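Local coordinates for protein cell division topological specificity factor (Helicobacter pylori, PDB 3KU7) that probably restricts the division septum to mid-cell by relieving the MinC and MinD block at internal sites while leaving it in force at the poles, at residues Leu35-Met38 with Glu39-Lys43; Ile46-Ile49 with Gln50-Lys54. All blocks are in the same frame, centred on the assembly; numbering follows the deposited sequence.

Interaction 1: Leu35-Met38 with Glu39-Lys43; sequences LPYM and EEMRK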
loop_
_atom_site.group_PDB
_atom_site.type_symbol
_atom_site.label_atom_id
_atom_site.label_comp_id
_atom_site.label_asym_id
_atom_site.label_seq_id
_atom_site.Cartn_x
_atom_site.Cartn_y
_atom_site.Cartn_z
ATOM N N LEU A 35 14.641 -3.135 8.679
ATOM C CA LEU A 35 14.222 -2.679 7.361
ATOM C C LEU A 35 14.613 -1.219 7.214
ATOM O O LEU A 35 13.817 -0.318 7.475
ATOM C CB LEU A 35 12.715 -2.811 7.210
ATOM C CG LEU A 35 12.065 -4.096 7.710
ATOM C CD1 LEU A 35 10.576 -4.023 7.408
ATOM C CD2 LEU A 35 12.711 -5.305 7.037
ATOM N N PRO A 36 15.852 -0.965 6.787
ATOM C CA PRO A 36 16.278 0.420 6.636
ATOM C C PRO A 36 15.775 1.085 5.358
ATOM O O PRO A 36 15.995 2.278 5.166
ATOM C CB PRO A 36 17.802 0.320 6.650
ATOM C CG PRO A 36 18.069 -0.977 7.310
ATOM C CD PRO A 36 17.013 -1.860 6.731
ATOM N N TYR A 37 15.098 0.331 4.491
ATOM C CA TYR A 37 14.613 0.869 3.209
ATOM C C TYR A 37 13.139 1.251 3.181
ATOM O O TYR A 37 12.605 1.659 2.149
ATOM C CB TYR A 37 14.854 -0.159 2.128
ATOM C CG TYR A 37 14.178 -1.445 2.476
ATOM C CD1 TYR A 37 12.787 -1.548 2.460
ATOM C CD2 TYR A 37 14.915 -2.542 2.892
ATOM C CE1 TYR A 37 12.151 -2.716 2.854
ATOM C CE2 TYR A 37 14.294 -3.712 3.285
ATOM C CZ TYR A 37 12.916 -3.797 3.262
ATOM O OH TYR A 37 12.325 -4.980 3.619
ATOM N N MET A 38 12.475 1.082 4.311
ATOM C CA MET A 38 11.072 1.420 4.398
ATOM C C MET A 38 10.819 2.745 3.701
ATOM O O MET A 38 9.923 2.863 2.870
ATOM C CB MET A 38 10.657 1.496 5.863
ATOM C CG MET A 38 10.252 0.154 6.428
ATOM S SD MET A 38 8.902 -0.526 5.438
ATOM C CE MET A 38 7.644 0.906 5.523
ATOM N N GLU A 39 11.633 3.738 4.030
ATOM C CA GLU A 39 11.496 5.061 3.443
ATOM C C GLU A 39 11.527 4.983 1.930
ATOM O O GLU A 39 10.613 5.417 1.225
ATOM C CB GLU A 39 12.636 5.955 3.936
ATOM C CG GLU A 39 12.281 6.753 5.171
ATOM C CD GLU A 39 11.113 7.688 4.919
ATOM O OE1 GLU A 39 10.017 7.457 5.487
ATOM O OE2 GLU A 39 11.293 8.653 4.142
ATOM N N GLU A 40 12.609 4.407 1.443
ATOM C CA GLU A 40 12.817 4.274 0.028
ATOM C C GLU A 40 11.664 3.521 -0.574
ATOM O O GLU A 40 11.242 3.794 -1.694
ATOM C CB GLU A 40 14.124 3.537 -0.233
ATOM C CG GLU A 40 15.113 4.334 -1.055
ATOM C CD GLU A 40 15.463 3.652 -2.364
ATOM O OE1 GLU A 40 14.771 3.902 -3.379
ATOM O OE2 GLU A 40 16.431 2.854 -2.375
ATOM N N MET A 41 11.141 2.566 0.168
ATOM C CA MET A 41 10.038 1.796 -0.354
ATOM C C MET A 41 8.772 2.668 -0.395
ATOM O O MET A 41 7.991 2.636 -1.353
ATOM C CB MET A 41 9.850 0.574 0.527
ATOM C CG MET A 41 9.301 -0.621 -0.181
ATOM S SD MET A 41 8.942 -1.880 1.038
ATOM C CE MET A 41 8.736 -3.286 0.048
ATOM N N ARG A 42 8.591 3.467 0.646
ATOM C CA ARG A 42 7.437 4.342 0.745
ATOM C C ARG A 42 7.403 5.180 -0.490
ATOM O O ARG A 42 6.438 5.165 -1.257
ATOM C CB ARG A 42 7.594 5.263 1.948
ATOM C CG ARG A 42 6.410 6.156 2.231
ATOM C CD ARG A 42 6.876 7.313 3.096
ATOM N NE ARG A 42 7.842 8.137 2.371
ATOM C CZ ARG A 42 8.581 9.097 2.927
ATOM N NH1 ARG A 42 8.473 9.348 4.223
ATOM N NH2 ARG A 42 9.418 9.814 2.182
ATOM N N LYS A 43 8.498 5.905 -0.668
ATOM C CA LYS A 43 8.645 6.804 -1.787
ATOM C C LYS A 43 8.300 6.149 -3.106
ATOM O O LYS A 43 7.523 6.709 -3.887
ATOM C CB LYS A 43 10.071 7.362 -1.842
ATOM C CG LYS A 43 10.499 8.183 -0.609
ATOM C CD LYS A 43 11.840 8.930 -0.817
ATOM C CE LYS A 43 12.535 9.281 0.503
ATOM N NZ LYS A 43 12.751 10.751 0.688
#
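The backbone carbonyls of Y37 and M38 accept the amides of M41 and R42, and these two hydrogen bonds close the first turn of a helix. M41 N reaches Y37 O at 2.6 Å, and R42 N reaches M38 O at 2.7 Å. Both follow the i to i+4 pattern. A type I beta turn from L35 to M38 leads the chain into this helix.

On the same turn, E39 and R42 pair by charge, with E39 OE1 2.7 Å from R42 NH1. The oxygen stands well out of the guanidinium plane and E39 CD lies over one guanidinium face, so the attraction is electrostatic and no N-H is aimed at the carboxylate.

The packing rests on Y37 and M41, which run side by side in the same direction. M41 brings its sulfur to the ring edge, SD lying 3.8 Å from Y37 CE1; the line from SD to the ring centroid is 75° off the ring normal, so the Met-aromatic contact is at the edge. An extended chain beyond CG (chi2 -172°) carries the sulfur that far. Y37 meets it with chi1 of 57°, which sets CG between its own N and carbonyl carbon, and L35 CB lies over one face of the ring, toward its rim.

M38 packs on L27 of strand 22-30 and L35 on K29 of the same strand, while Y37 and M41 both meet T53 of the second subunit and E40 OE1 is hydrogen-bonded to Y52 OH of that subunit, whose position is less certain; the start of helix 38-53 thus lies between its own sheet and the partner chain.

Interaction 2: Ile46-Ile49 with Gln50-Lys54; sequences IAVI and QKYTK
I49 and T53 meet twice at one carbonyl: I49 O takes the backbone amide of T53 at 2.8 Å and, from above the carbonyl plane, its hydroxyl, T53 OG1, at 2.9 Å. With chi1 at 69° the hydroxyl is turned back over the preceding turn of the helix. T53 OG1 also receives the amide of S55.

The other backbone bonds follow the i to i+4 rule: Q50 N binds I46 O at 2.9 Å, K51 N binds A47 O and Y52 N binds V48 O. Q50 sends its side-chain amide on to S55, where NE2 donates to the backbone O just past the helix.

Among the side-chain packing contacts, V48 and Y52 lie alongside each other. The branch CG1 of V48, anti to its own N, meets Y52 CE1 at 3.5 Å, and V48 O lies in the plane of the Y52 ring at its edge. The methyls I49 CG2 and T53 CG2 come within 4.0 Å of each other.

I46 and I49 pack on the sheet, on V74 and I76 of strand 69-77 respectively. V48 touches E44 and Y52 touches M41 of the second subunit, and I49 also reaches its I45. K54, with positive phi (57°), is where the chain leaves the helix: this is the C-terminal end of an amphipathic helix laid on an antiparallel sheet in a dimer.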
loop_
_atom_site.group_PDB
_atom_site.type_symbol
_atom_site.label_atom_id
_atom_site.label_comp_id
_atom_site.label_asym_id
_atom_site.label_seq_id
_atom_site.Cartn_x
_atom_site.Cartn_y
_atom_site.Cartn_z
ATOM N N ILE A 46 4.552 5.144 -3.390
ATOM C CA ILE A 46 3.747 6.327 -3.671
ATOM C C ILE A 46 3.946 6.711 -5.136
ATOM O O ILE A 46 2.995 6.987 -5.869
ATOM C CB ILE A 46 4.161 7.538 -2.827
ATOM C CG1 ILE A 46 4.309 7.151 -1.359
ATOM C CG2 ILE A 46 3.115 8.636 -2.992
ATOM C CD1 ILE A 46 3.045 6.761 -0.762
ATOM N N ALA A 47 5.198 6.710 -5.572
ATOM C CA ALA A 47 5.494 7.064 -6.950
ATOM C C ALA A 47 4.633 6.245 -7.910
ATOM O O ALA A 47 4.083 6.764 -8.873
ATOM C CB ALA A 47 6.954 6.829 -7.240
ATOM N N VAL A 48 4.486 4.960 -7.630
ATOM C CA VAL A 48 3.695 4.099 -8.500
ATOM C C VAL A 48 2.237 4.483 -8.491
ATOM O O VAL A 48 1.574 4.520 -9.535
ATOM C CB VAL A 48 3.837 2.603 -8.105
ATOM C CG1 VAL A 48 2.928 1.735 -8.977
ATOM C CG2 VAL A 48 5.292 2.191 -8.235
ATOM N N ILE A 49 1.729 4.781 -7.315
ATOM C CA ILE A 49 0.345 5.150 -7.261
ATOM C C ILE A 49 0.119 6.396 -8.102
ATOM O O ILE A 49 -0.779 6.408 -8.937
ATOM C CB ILE A 49 -0.105 5.347 -5.805
ATOM C CG1 ILE A 49 -0.257 3.974 -5.141
ATOM C CG2 ILE A 49 -1.400 6.108 -5.756
ATOM C CD1 ILE A 49 -0.443 4.045 -3.630
ATOM N N GLN A 50 0.945 7.427 -7.925
ATOM C CA GLN A 50 0.781 8.670 -8.697
ATOM C C GLN A 50 0.796 8.408 -10.187
ATOM O O GLN A 50 0.122 9.075 -10.973
ATOM C CB GLN A 50 1.883 9.682 -8.361
ATOM C CG GLN A 50 1.589 10.527 -7.136
ATOM C CD GLN A 50 2.544 11.687 -6.990
ATOM O OE1 GLN A 50 3.724 11.501 -6.685
ATOM N NE2 GLN A 50 2.040 12.899 -7.214
ATOM N N LYS A 51 1.586 7.423 -10.564
ATOM C CA LYS A 51 1.707 7.055 -11.944
ATOM C C LYS A 51 0.358 6.599 -12.508
ATOM O O LYS A 51 -0.115 7.143 -13.496
ATOM C CB LYS A 51 2.780 5.968 -12.059
ATOM C CG LYS A 51 2.900 5.311 -13.410
ATOM C CD LYS A 51 4.331 4.845 -13.684
ATOM C CE LYS A 51 4.490 3.336 -13.688
ATOM N NZ LYS A 51 3.776 2.721 -14.854
ATOM N N TYR A 52 -0.278 5.620 -11.877
ATOM C CA TYR A 52 -1.550 5.135 -12.393
ATOM C C TYR A 52 -2.750 5.996 -12.077
ATOM O O TYR A 52 -3.712 5.987 -12.825
ATOM C CB TYR A 52 -1.807 3.692 -11.939
ATOM C CG TYR A 52 -0.708 2.746 -12.380
ATOM C CD1 TYR A 52 0.525 2.748 -11.732
ATOM C CD2 TYR A 52 -0.871 1.892 -13.481
ATOM C CE1 TYR A 52 1.582 1.935 -12.172
ATOM C CE2 TYR A 52 0.184 1.071 -13.931
ATOM C CZ TYR A 52 1.409 1.099 -13.269
ATOM O OH TYR A 52 2.457 0.312 -13.708
ATOM N N THR A 53 -2.696 6.754 -10.992
ATOM C CA THR A 53 -3.831 7.599 -10.613
ATOM C C THR A 53 -3.685 9.068 -10.997
ATOM O O THR A 53 -4.640 9.842 -10.892
ATOM C CB THR A 53 -4.075 7.559 -9.101
ATOM O OG1 THR A 53 -3.004 8.227 -8.425
ATOM C CG2 THR A 53 -4.188 6.133 -8.611
ATOM N N LYS A 54 -2.480 9.442 -11.417
ATOM C CA LYS A 54 -2.165 10.814 -11.815
ATOM C C LYS A 54 -2.469 11.832 -10.690
ATOM O O LYS A 54 -2.458 13.040 -10.913
ATOM C CB LYS A 54 -2.945 11.177 -13.089
ATOM C CG LYS A 54 -3.113 10.022 -14.104
ATOM C CD LYS A 54 -1.815 9.646 -14.814
ATOM C CE LYS A 54 -1.822 8.197 -15.367
ATOM N NZ LYS A 54 -2.874 7.851 -16.383
#

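Overall arrangement
Interactions 1 and 2 lie in series on helix 38-53, with centres about 17 Å apart, and the segments of one do not touch those of the other within the chain. Interaction 1 opens the helix and interaction 2 ends it. They come together through the dimer, where residues of interaction 1 in one chain meet residues of interaction 2 in the other. The start of each helix therefore faces the end of its partner, as in an antiparallel helix pair. Both contacts also rest on strand 22-30 of their own chain, interaction 2 through I49 on L25 and T53 on L23.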